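Local coordinates for protein nitroalkane oxidase (Podospora anserina, PDB 3MKH) that oxidises nitroalkanes to aldehydes or ketones with FAD, removing a substrate proton to form a carbanion, consuming oxygen and releasing nitrite and hydrogen peroxide, at residues N165-W170 / G240-Y245; G159-I164 / N247-T252; E325-L330 / V357-A362. All coordinates share one frame; numbering follows the deposited sequence.

Contact 1: N165-W170 / G240-Y245. With FAD (flavin-adenine dinucleotide), chain E.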
loop_
_atom_site.group_PDB
_atom_site.type_symbol
_atom_site.label_atom_id
_atom_site.label_comp_id
_atom_site.label_asym_id
_atom_site.label_seq_id
_atom_site.Cartn_x
_atom_site.Cartn_y
_atom_site.Cartn_z
ATOM N N ASN A 165 -33.637 4.259 -29.533
ATOM C CA ASN A 165 -34.062 3.147 -28.693
ATOM C C ASN A 165 -32.906 2.651 -27.833
ATOM O O ASN A 165 -31.781 2.463 -28.314
ATOM C CB ASN A 165 -34.569 1.979 -29.549
ATOM C CG ASN A 165 -35.925 2.245 -30.163
ATOM O OD1 ASN A 165 -36.941 2.250 -29.473
ATOM N ND2 ASN A 165 -35.949 2.467 -31.473
ATOM N N GLY A 166 -33.181 2.416 -26.559
ATOM C CA GLY A 166 -32.180 1.805 -25.712
ATOM C C GLY A 166 -32.413 2.036 -24.237
ATOM O O GLY A 166 -33.225 2.877 -23.844
ATOM N N GLU A 167 -31.689 1.273 -23.427
ATOM C CA GLU A 167 -31.713 1.426 -21.992
ATOM C C GLU A 167 -30.435 2.068 -21.494
ATOM O O GLU A 167 -29.343 1.770 -21.972
ATOM C CB GLU A 167 -31.925 0.069 -21.316
ATOM C CG GLU A 167 -33.257 -0.526 -21.672
ATOM C CD GLU A 167 -33.540 -1.853 -20.994
ATOM O OE1 GLU A 167 -32.691 -2.346 -20.210
ATOM O OE2 GLU A 167 -34.632 -2.395 -21.260
ATOM N N LYS A 168 -30.581 2.959 -20.523
ATOM C CA LYS A 168 -29.445 3.644 -19.944
ATOM C C LYS A 168 -29.535 3.457 -18.443
ATOM O O LYS A 168 -30.608 3.204 -17.915
ATOM C CB LYS A 168 -29.512 5.137 -20.297
ATOM C CG LYS A 168 -29.279 5.426 -21.790
ATOM C CD LYS A 168 -27.841 5.088 -22.195
ATOM C CE LYS A 168 -27.474 5.641 -23.603
ATOM N NZ LYS A 168 -26.083 5.176 -23.961
ATOM N N MET A 169 -28.410 3.574 -17.752
ATOM C CA MET A 169 -28.422 3.441 -16.301
ATOM C C MET A 169 -27.297 4.298 -15.755
ATOM O O MET A 169 -26.294 4.502 -16.445
ATOM C CB MET A 169 -28.216 1.970 -15.915
ATOM C CG MET A 169 -28.330 1.672 -14.411
ATOM S SD MET A 169 -28.253 -0.121 -14.120
ATOM C CE MET A 169 -28.186 -0.192 -12.325
ATOM N N TRP A 170 -27.499 4.826 -14.549
ATOM C CA TRP A 170 -26.513 5.619 -13.817
ATOM C C TRP A 170 -26.408 7.077 -14.280
ATOM O O TRP A 170 -25.628 7.842 -13.723
ATOM C CB TRP A 170 -25.116 4.981 -13.855
ATOM C CG TRP A 170 -25.014 3.585 -13.250
ATOM C CD1 TRP A 170 -24.806 2.415 -13.929
ATOM C CD2 TRP A 170 -25.082 3.236 -11.863
ATOM N NE1 TRP A 170 -24.770 1.359 -13.050
ATOM C CE2 TRP A 170 -24.923 1.836 -11.776
ATOM C CE3 TRP A 170 -25.271 3.968 -10.683
ATOM C CZ2 TRP A 170 -24.949 1.153 -10.561
ATOM C CZ3 TRP A 170 -25.297 3.284 -9.473
ATOM C CH2 TRP A 170 -25.131 1.892 -9.423
ATOM N N GLY A 240 -29.960 8.497 -10.711
ATOM C CA GLY A 240 -29.476 8.047 -12.010
ATOM C C GLY A 240 -30.024 6.669 -12.300
ATOM O O GLY A 240 -29.294 5.688 -12.264
ATOM N N PRO A 241 -31.337 6.587 -12.563
ATOM C CA PRO A 241 -32.024 5.292 -12.609
ATOM C C PRO A 241 -31.755 4.464 -13.865
ATOM O O PRO A 241 -31.177 4.943 -14.844
ATOM C CB PRO A 241 -33.507 5.686 -12.530
ATOM C CG PRO A 241 -33.533 7.096 -13.076
ATOM C CD PRO A 241 -32.275 7.724 -12.611
ATOM N N HIS A 242 -32.161 3.197 -13.816
ATOM C CA HIS A 242 -32.182 2.362 -15.007
ATOM C C HIS A 242 -33.438 2.784 -15.760
ATOM O O HIS A 242 -34.553 2.698 -15.212
ATOM C CB HIS A 242 -32.236 0.890 -14.591
ATOM C CG HIS A 242 -32.298 -0.073 -15.738
ATOM N ND1 HIS A 242 -32.514 -1.424 -15.561
ATOM C CD2 HIS A 242 -32.185 0.120 -17.075
ATOM C CE1 HIS A 242 -32.519 -2.024 -16.739
ATOM N NE2 HIS A 242 -32.328 -1.106 -17.674
ATOM N N VAL A 243 -33.270 3.275 -16.992
ATOM C CA VAL A 243 -34.387 3.861 -17.749
ATOM C C VAL A 243 -34.438 3.276 -19.148
ATOM O O VAL A 243 -33.489 2.621 -19.583
ATOM C CB VAL A 243 -34.264 5.394 -17.882
ATOM C CG1 VAL A 243 -34.185 6.040 -16.522
ATOM C CG2 VAL A 243 -33.019 5.773 -18.745
ATOM N N ARG A 244 -35.540 3.511 -19.855
ATOM C CA ARG A 244 -35.676 3.049 -21.242
ATOM C C ARG A 244 -36.264 4.137 -22.150
ATOM O O ARG A 244 -37.294 4.745 -21.841
ATOM C CB ARG A 244 -36.523 1.767 -21.334
ATOM C CG ARG A 244 -36.649 1.212 -22.757
ATOM C CD ARG A 244 -37.609 0.004 -22.837
ATOM N NE ARG A 244 -37.112 -1.164 -22.112
ATOM C CZ ARG A 244 -37.855 -1.921 -21.309
ATOM N NH1 ARG A 244 -39.138 -1.637 -21.115
ATOM N NH2 ARG A 244 -37.313 -2.960 -20.690
ATOM N N TYR A 245 -35.567 4.398 -23.249
ATOM C CA TYR A 245 -36.069 5.235 -24.334
ATOM C C TYR A 245 -36.666 4.306 -25.392
ATOM O O TYR A 245 -35.974 3.421 -25.894
ATOM C CB TYR A 245 -34.915 6.034 -24.954
ATOM C CG TYR A 245 -34.289 7.017 -23.989
ATOM C CD1 TYR A 245 -33.186 6.668 -23.230
ATOM C CD2 TYR A 245 -34.815 8.289 -23.830
ATOM C CE1 TYR A 245 -32.618 7.575 -22.330
ATOM C CE2 TYR A 245 -34.259 9.194 -22.936
ATOM C CZ TYR A 245 -33.160 8.834 -22.197
ATOM O OH TYR A 245 -32.622 9.738 -21.307
HETATM P PA FAD E . -18.062 -0.890 -16.709
HETATM O O1A FAD E . -18.248 -1.118 -18.140
HETATM O O2A FAD E . -19.208 -1.039 -15.809
HETATM O O5B FAD E . -16.874 -1.845 -16.200
HETATM C C5B FAD E . -16.922 -2.457 -14.914
HETATM C C4B FAD E . -15.574 -3.071 -14.492
HETATM O O4B FAD E . -15.237 -4.130 -15.398
HETATM C C3B FAD E . -14.435 -2.060 -14.602
HETATM O O3B FAD E . -14.287 -1.359 -13.366
HETATM C C2B FAD E . -13.229 -2.952 -14.831
HETATM O O2B FAD E . -12.715 -3.411 -13.586
HETATM C C1B FAD E . -13.805 -4.128 -15.622
HETATM N N9A FAD E . -13.513 -3.913 -17.067
HETATM C C8A FAD E . -14.412 -3.767 -18.036
HETATM N N7A FAD E . -13.796 -3.587 -19.198
HETATM C C5A FAD E . -12.489 -3.621 -18.969
HETATM C C6A FAD E . -11.368 -3.500 -19.779
HETATM N N6A FAD E . -11.496 -3.302 -21.084
HETATM N N1A FAD E . -10.156 -3.589 -19.223
HETATM C C2A FAD E . -10.020 -3.787 -17.924
HETATM N N3A FAD E . -11.066 -3.908 -17.125
HETATM C C4A FAD E . -12.308 -3.828 -17.615
HETATM N N1 FAD E . -23.023 7.823 -16.128
HETATM C C2 FAD E . -23.430 8.726 -17.101
HETATM O O2 FAD E . -23.522 8.358 -18.263
HETATM N N3 FAD E . -23.724 10.041 -16.756
HETATM C C4 FAD E . -23.623 10.465 -15.433
HETATM O O4 FAD E . -23.890 11.627 -15.140
HETATM C C4X FAD E . -23.217 9.561 -14.460
HETATM N N5 FAD E . -23.099 9.953 -13.124
HETATM C C5X FAD E . -23.032 8.971 -12.130
HETATM C C6 FAD E . -23.253 9.290 -10.793
HETATM C C7 FAD E . -23.188 8.300 -9.819
HETATM C C7M FAD E . -23.433 8.637 -8.351
HETATM C C8 FAD E . -22.899 6.993 -10.184
HETATM C C8M FAD E . -22.825 5.895 -9.122
HETATM C C9 FAD E . -22.670 6.679 -11.516
HETATM C C9A FAD E . -22.739 7.664 -12.488
HETATM N N10 FAD E . -22.516 7.349 -13.828
HETATM C C10 FAD E . -22.919 8.247 -14.809
HETATM C "C1'" FAD E . -21.846 6.085 -14.216
HETATM C "C2'" FAD E . -20.326 6.247 -14.207
HETATM O "O2'" FAD E . -19.934 7.209 -15.181
HETATM C "C3'" FAD E . -19.579 4.925 -14.449
HETATM O "O3'" FAD E . -18.197 5.143 -14.207
HETATM C "C4'" FAD E . -19.735 4.376 -15.875
HETATM O "O4'" FAD E . -20.975 3.695 -16.008
HETATM C "C5'" FAD E . -18.598 3.400 -16.199
HETATM O "O5'" FAD E . -18.506 2.365 -15.218
HETATM P P FAD E . -17.241 1.397 -15.168
HETATM O O1P FAD E . -16.032 2.218 -15.297
HETATM O O2P FAD E . -17.370 0.509 -14.012
HETATM O O3P FAD E . -17.418 0.574 -16.544
#

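Contact 2: G159-I164 / N247-T252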
loop_
_atom_site.group_PDB
_atom_site.type_symbol
_atom_site.label_atom_id
_atom_site.label_comp_id
_atom_site.label_asym_id
_atom_site.label_seq_id
_atom_site.Cartn_x
_atom_site.Cartn_y
_atom_site.Cartn_z
ATOM N N GLY A 159 -36.424 8.889 -42.569
ATOM C CA GLY A 159 -36.906 10.102 -43.190
ATOM C C GLY A 159 -36.156 11.303 -42.654
ATOM O O GLY A 159 -34.922 11.371 -42.746
ATOM N N ASP A 160 -36.894 12.259 -42.102
ATOM C CA ASP A 160 -36.267 13.450 -41.533
ATOM C C ASP A 160 -36.276 13.455 -39.996
ATOM O O ASP A 160 -36.177 14.504 -39.367
ATOM C CB ASP A 160 -36.912 14.728 -42.080
ATOM C CG ASP A 160 -38.364 14.875 -41.668
ATOM O OD1 ASP A 160 -38.979 13.863 -41.261
ATOM O OD2 ASP A 160 -38.892 16.007 -41.754
ATOM N N GLU A 161 -36.397 12.286 -39.389
ATOM C CA GLU A 161 -36.249 12.217 -37.943
ATOM C C GLU A 161 -35.312 11.086 -37.523
ATOM O O GLU A 161 -35.250 10.041 -38.169
ATOM C CB GLU A 161 -37.614 12.143 -37.249
ATOM C CG GLU A 161 -38.627 11.256 -37.930
ATOM C CD GLU A 161 -40.003 11.318 -37.280
ATOM O OE1 GLU A 161 -40.334 12.351 -36.647
ATOM O OE2 GLU A 161 -40.749 10.323 -37.406
ATOM N N TRP A 162 -34.558 11.318 -36.454
ATOM C CA TRP A 162 -33.768 10.263 -35.843
ATOM C C TRP A 162 -34.625 9.533 -34.823
ATOM O O TRP A 162 -35.385 10.146 -34.082
ATOM C CB TRP A 162 -32.503 10.835 -35.187
ATOM C CG TRP A 162 -31.442 11.165 -36.198
ATOM C CD1 TRP A 162 -31.273 12.356 -36.860
ATOM C CD2 TRP A 162 -30.423 10.288 -36.684
ATOM N NE1 TRP A 162 -30.209 12.269 -37.719
ATOM C CE2 TRP A 162 -29.669 11.012 -37.634
ATOM C CE3 TRP A 162 -30.081 8.954 -36.422
ATOM C CZ2 TRP A 162 -28.588 10.451 -38.314
ATOM C CZ3 TRP A 162 -28.994 8.403 -37.089
ATOM C CH2 TRP A 162 -28.265 9.152 -38.028
ATOM N N VAL A 163 -34.504 8.215 -34.788
ATOM C CA VAL A 163 -35.311 7.425 -33.878
ATOM C C VAL A 163 -34.403 6.703 -32.892
ATOM O O VAL A 163 -33.517 5.955 -33.288
ATOM C CB VAL A 163 -36.197 6.428 -34.641
ATOM C CG1 VAL A 163 -37.051 5.627 -33.672
ATOM C CG2 VAL A 163 -37.084 7.179 -35.629
ATOM N N ILE A 164 -34.635 6.938 -31.605
ATOM C CA ILE A 164 -33.742 6.445 -30.566
ATOM C C ILE A 164 -34.393 5.330 -29.755
ATOM O O ILE A 164 -35.548 5.441 -29.346
ATOM C CB ILE A 164 -33.329 7.596 -29.624
ATOM C CG1 ILE A 164 -32.522 8.638 -30.401
ATOM C CG2 ILE A 164 -32.489 7.071 -28.471
ATOM C CD1 ILE A 164 -32.518 9.997 -29.753
ATOM N N ASN A 247 -38.630 4.185 -29.115
ATOM C CA ASN A 247 -38.998 4.921 -30.326
ATOM C C ASN A 247 -39.138 6.424 -30.126
ATOM O O ASN A 247 -40.159 7.026 -30.474
ATOM C CB ASN A 247 -40.248 4.322 -30.971
ATOM C CG ASN A 247 -39.978 2.959 -31.593
ATOM O OD1 ASN A 247 -40.819 2.058 -31.529
ATOM N ND2 ASN A 247 -38.796 2.797 -32.182
ATOM N N VAL A 248 -38.091 7.026 -29.570
ATOM C CA VAL A 248 -38.067 8.457 -29.355
ATOM C C VAL A 248 -37.603 9.138 -30.632
ATOM O O VAL A 248 -36.439 9.022 -31.018
ATOM C CB VAL A 248 -37.110 8.832 -28.210
ATOM C CG1 VAL A 248 -36.990 10.360 -28.102
ATOM C CG2 VAL A 248 -37.587 8.225 -26.891
ATOM N N ARG A 249 -38.508 9.864 -31.280
ATOM C CA ARG A 249 -38.185 10.493 -32.553
ATOM C C ARG A 249 -37.880 11.972 -32.379
ATOM O O ARG A 249 -38.642 12.702 -31.745
ATOM C CB ARG A 249 -39.343 10.310 -33.540
ATOM C CG ARG A 249 -39.691 8.848 -33.788
ATOM C CD ARG A 249 -40.767 8.684 -34.868
ATOM N NE ARG A 249 -40.922 7.283 -35.268
ATOM C CZ ARG A 249 -41.618 6.381 -34.576
ATOM N NH1 ARG A 249 -42.220 6.730 -33.445
ATOM N NH2 ARG A 249 -41.709 5.125 -35.010
ATOM N N VAL A 250 -36.767 12.414 -32.959
ATOM C CA VAL A 250 -36.396 13.818 -32.876
ATOM C C VAL A 250 -35.959 14.350 -34.245
ATOM O O VAL A 250 -35.460 13.601 -35.089
ATOM C CB VAL A 250 -35.263 14.051 -31.843
ATOM C CG1 VAL A 250 -35.727 13.637 -30.447
ATOM C CG2 VAL A 250 -33.998 13.305 -32.256
ATOM N N PRO A 251 -36.155 15.648 -34.462
ATOM C CA PRO A 251 -35.759 16.263 -35.732
ATOM C C PRO A 251 -34.239 16.339 -35.831
ATOM O O PRO A 251 -33.517 16.122 -34.841
ATOM C CB PRO A 251 -36.406 17.651 -35.667
ATOM C CG PRO A 251 -36.527 17.944 -34.191
ATOM C CD PRO A 251 -36.794 16.607 -33.538
ATOM N N THR A 252 -33.743 16.639 -37.020
ATOM C CA THR A 252 -32.312 16.574 -37.259
ATOM C C THR A 252 -31.549 17.679 -36.531
ATOM O O THR A 252 -30.361 17.536 -36.259
ATOM C CB THR A 252 -31.993 16.593 -38.766
ATOM O OG1 THR A 252 -32.566 17.767 -39.350
ATOM C CG2 THR A 252 -32.566 15.352 -39.445
HETATM O O HOH W 1 -35.816 17.131 -38.969
HETATM O O HOH W 2 -39.950 7.151 -37.525
#

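Contact 3: E325-L330 / V357-A362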
loop_
_atom_site.group_PDB
_atom_site.type_symbol
_atom_site.label_atom_id
_atom_site.label_comp_id
_atom_site.label_asym_id
_atom_site.label_seq_id
_atom_site.Cartn_x
_atom_site.Cartn_y
_atom_site.Cartn_z
ATOM N N GLU A 325 -2.761 17.366 0.528
ATOM C CA GLU A 325 -1.991 18.452 -0.083
ATOM C C GLU A 325 -1.476 18.041 -1.465
ATOM O O GLU A 325 -1.574 18.808 -2.417
ATOM C CB GLU A 325 -0.857 18.920 0.849
ATOM C CG GLU A 325 -1.362 19.484 2.196
ATOM C CD GLU A 325 -2.198 20.755 2.031
ATOM O OE1 GLU A 325 -2.359 21.223 0.890
ATOM O OE2 GLU A 325 -2.670 21.307 3.044
ATOM N N ALA A 326 -0.965 16.817 -1.595
ATOM C CA ALA A 326 -0.585 16.309 -2.921
ATOM C C ALA A 326 -1.763 16.284 -3.890
ATOM O O ALA A 326 -1.629 16.660 -5.057
ATOM C CB ALA A 326 0.005 14.913 -2.807
ATOM N N ALA A 327 -2.910 15.799 -3.412
ATOM C CA ALA A 327 -4.121 15.712 -4.235
ATOM C C ALA A 327 -4.559 17.076 -4.789
ATOM O O ALA A 327 -4.869 17.200 -5.985
ATOM C CB ALA A 327 -5.291 15.054 -3.432
ATOM N N ARG A 328 -4.608 18.087 -3.926
ATOM C CA ARG A 328 -5.027 19.426 -4.372
ATOM C C ARG A 328 -4.022 20.013 -5.363
ATOM O O ARG A 328 -4.406 20.574 -6.380
ATOM C CB ARG A 328 -5.245 20.415 -3.209
ATOM C CG ARG A 328 -5.923 21.701 -3.684
ATOM C CD ARG A 328 -6.026 22.765 -2.590
ATOM N NE ARG A 328 -6.893 22.340 -1.502
ATOM C CZ ARG A 328 -6.462 21.979 -0.299
ATOM N NH1 ARG A 328 -5.155 21.982 -0.021
ATOM N NH2 ARG A 328 -7.338 21.606 0.629
ATOM N N ALA A 329 -2.736 19.876 -5.051
ATOM C CA ALA A 329 -1.662 20.366 -5.914
ATOM C C ALA A 329 -1.772 19.757 -7.310
ATOM O O ALA A 329 -1.695 20.472 -8.319
ATOM C CB ALA A 329 -0.298 20.044 -5.280
ATOM N N LEU A 330 -1.961 18.434 -7.362
ATOM C CA LEU A 330 -2.125 17.718 -8.622
ATOM C C LEU A 330 -3.397 18.158 -9.351
ATOM O O LEU A 330 -3.375 18.404 -10.559
ATOM C CB LEU A 330 -2.137 16.191 -8.401
ATOM C CG LEU A 330 -2.374 15.396 -9.696
ATOM C CD1 LEU A 330 -1.334 15.760 -10.729
ATOM C CD2 LEU A 330 -2.365 13.890 -9.455
ATOM N N VAL A 357 -7.560 9.711 -11.138
ATOM C CA VAL A 357 -7.142 8.443 -10.560
ATOM C C VAL A 357 -6.483 8.622 -9.193
ATOM O O VAL A 357 -6.785 7.894 -8.255
ATOM C CB VAL A 357 -6.197 7.671 -11.504
ATOM C CG1 VAL A 357 -5.657 6.416 -10.810
ATOM C CG2 VAL A 357 -6.929 7.321 -12.794
ATOM N N PHE A 358 -5.584 9.590 -9.067
ATOM C CA PHE A 358 -4.856 9.763 -7.806
ATOM C C PHE A 358 -5.786 10.144 -6.652
ATOM O O PHE A 358 -5.730 9.557 -5.579
ATOM C CB PHE A 358 -3.761 10.839 -7.943
ATOM C CG PHE A 358 -3.008 11.115 -6.653
ATOM C CD1 PHE A 358 -3.460 12.072 -5.755
ATOM C CD2 PHE A 358 -1.868 10.395 -6.330
ATOM C CE1 PHE A 358 -2.767 12.331 -4.565
ATOM C CE2 PHE A 358 -1.177 10.640 -5.153
ATOM C CZ PHE A 358 -1.624 11.612 -4.265
ATOM N N CYS A 359 -6.613 11.163 -6.887
ATOM C CA CYS A 359 -7.423 11.767 -5.847
ATOM C C CYS A 359 -8.597 10.868 -5.452
ATOM O O CYS A 359 -8.954 10.808 -4.278
ATOM C CB CYS A 359 -7.941 13.145 -6.288
ATOM S SG CYS A 359 -6.616 14.382 -6.609
ATOM N N SER A 360 -9.194 10.178 -6.422
ATOM C CA SER A 360 -10.322 9.299 -6.100
ATOM C C SER A 360 -9.847 8.203 -5.156
ATOM O O SER A 360 -10.503 7.901 -4.168
ATOM C CB SER A 360 -10.956 8.692 -7.363
ATOM O OG SER A 360 -10.020 7.879 -8.053
ATOM N N GLU A 361 -8.684 7.630 -5.439
ATOM C CA GLU A 361 -8.198 6.513 -4.640
ATOM C C GLU A 361 -7.632 6.997 -3.308
ATOM O O GLU A 361 -7.801 6.343 -2.269
ATOM C CB GLU A 361 -7.195 5.666 -5.447
ATOM C CG GLU A 361 -7.921 4.894 -6.550
ATOM C CD GLU A 361 -7.010 4.089 -7.467
ATOM O OE1 GLU A 361 -5.817 3.894 -7.135
ATOM O OE2 GLU A 361 -7.509 3.639 -8.521
ATOM N N ALA A 362 -7.000 8.166 -3.332
ATOM C CA ALA A 362 -6.524 8.780 -2.099
ATOM C C ALA A 362 -7.660 9.154 -1.137
ATOM O O ALA A 362 -7.484 9.093 0.076
ATOM C CB ALA A 362 -5.650 9.990 -2.396
#

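Contact 1: N165-W170 / G240-Y245
Glu167 holds two side chains of the 240-245 segment with its two carboxylate oxygens. OE2 takes a side-on salt bridge from Arg244: NE at 2.9 Å and NH2 at 2.8 Å both point to this one oxygen, which lies near the guanidinium plane. OE1 accepts from His242 NE2 at 2.8 Å; the donor stands well above the carboxylate plane, while OE1 lies in the imidazole plane, the two planes being 64° apart. The Glu167 chain runs extended beyond CG (chi2 -178°), placing the carboxylate between imidazole and guanidinium, which fixes its rotation.

Backbone bonds make the antiparallel ladder: Gly166 and Tyr245 form one hydrogen-bonded pair, Lys168 and Val243 the next, with Val243 N to Lys168 O at 2.8 Å. Glu167 and Arg244 are the non-hydrogen-bonded pair between them. Past the strand end, Trp170 N makes only a weak bond to Gly240 O.

Among apolar contacts, Met169 CG packs on His242 CB at 4.0 Å, and its SD stands obliquely to the imidazole, 4.8 Å from the ring centroid. Lys168 CG meets the edge of the Tyr245 ring. Met169 CE lies against one face of the Trp170 indole, whose CE3 approaches the flavin methyl C8M of FAD at 3.5 Å; Trp170 belongs to the FAD-binding site.

Strand 161-168 pairs here with strand 242-251 in the beta domain of the acyl-CoA dehydrogenase fold. Strand 224-228 adds on beyond 242-251, Lys168 NZ reaches Glu136, Phe134 O and Val188 O, and Ile376 of the second subunit packs on Trp170.

Contact 2: G159-I164 / N247-T252
Asp160 and Thr252 meet where two antiparallel strands, 161-168 and 242-251, end their pairing at the outer part of the beta domain; a G1 beta bulge, with Asn247 and Val248 both facing Ile164, interrupts the ladder farther along. Asp160 O receives a hydrogen bond from a water that in turn accepts from Thr252 N, so the water joins the two chains just outside the ladder. Glu161 has CG between its backbone N and carbonyl carbon (chi1 41°), and the chain then runs extended to Arg249. The salt bridge from OE2 to Arg249 NE is long, 3.7 Å, and a bridge between the same two atoms through a second water is doubtful.

Trp162 exchanges two backbone bonds with Val250, its N lying 2.8 Å from Val250 O. Trp162 CB rests on Val250 CG2, and the indole CD1 touches Thr252 CG2; strands 154-158 and 206-212 supply further neighbours of this side chain. Val163 turns to the same face as Arg249, its CG2 lying alongside the aliphatic stem at CG, 3.6 Å away. Ile164 returns to the face of Trp162, Val248 and Val250, where Ile209 and Val211 also pack on it. Its N donates to Val248 O at 2.8 Å, and Val248 N returns to Ile164 O at 3.0 Å.

Contact 3: E325-L330 / V357-A362
Phe358 reaches across to the 325-330 helix with its ring lying obliquely to the residues it meets. Its CG is anti to the backbone N (chi1 177°), which sends the ring between Ala326, Ala327 and Leu330. The far end, CZ, approaches Ala326 CB at 4.0 Å, and CE1 comes to 3.7 Å from Ala327 CA. Ala327 CB, by contrast, lies in the plane of the ring, at its edge. At the near end Leu330 CD2 sits against Phe358 CB, 3.7 Å away, the two side chains slanting past each other.

These helices run antiparallel, their short axes 9.5 Å apart at closest and 152° between their directions. They belong to the helical C-terminal domain of the acyl-CoA dehydrogenase fold, where helices 311-340 and 345-374 pack together. The small Ala326 and Ala327 let the phenyl ring come down onto the backbone of helix 311-340.

Cys359 completes the contact next to the ring. Its sulfur is anti to its own carbonyl carbon (chi1 -63°) and meets Ala327 twice, with SG 3.5 Å from CB and 3.4 Å from O. That carbonyl also accepts from Thr331 OG1 one turn on. No hydrogen bond crosses between the segments. Helix 262-298 contributes Val282 and Met285 against Ala327, and Gln323 of the third subunit packs on Phe358.

Contacts 1 and 2 are successive parts of one antiparallel pairing of strands 161-168 and 242-251, with centres 18 Å apart. They touch at the bulge, where Asn165 OD1 lies 2.6 Å from Asn247 N, a probable hydrogen bond. Contact 1 carries the FAD end: Trp170 O comes within 2.9 Å of flavin C10, while in contact 2 the side chain of Ile164 stays about 14 Å from FAD. Contact 3 lies across the chain's centre in the helical domain, its centre 32 Å from that of contact 1 and 43 Å from that of contact 2. The side chain of its Cys359 is about 11 Å from that of Asp399, the inferred proton acceptor.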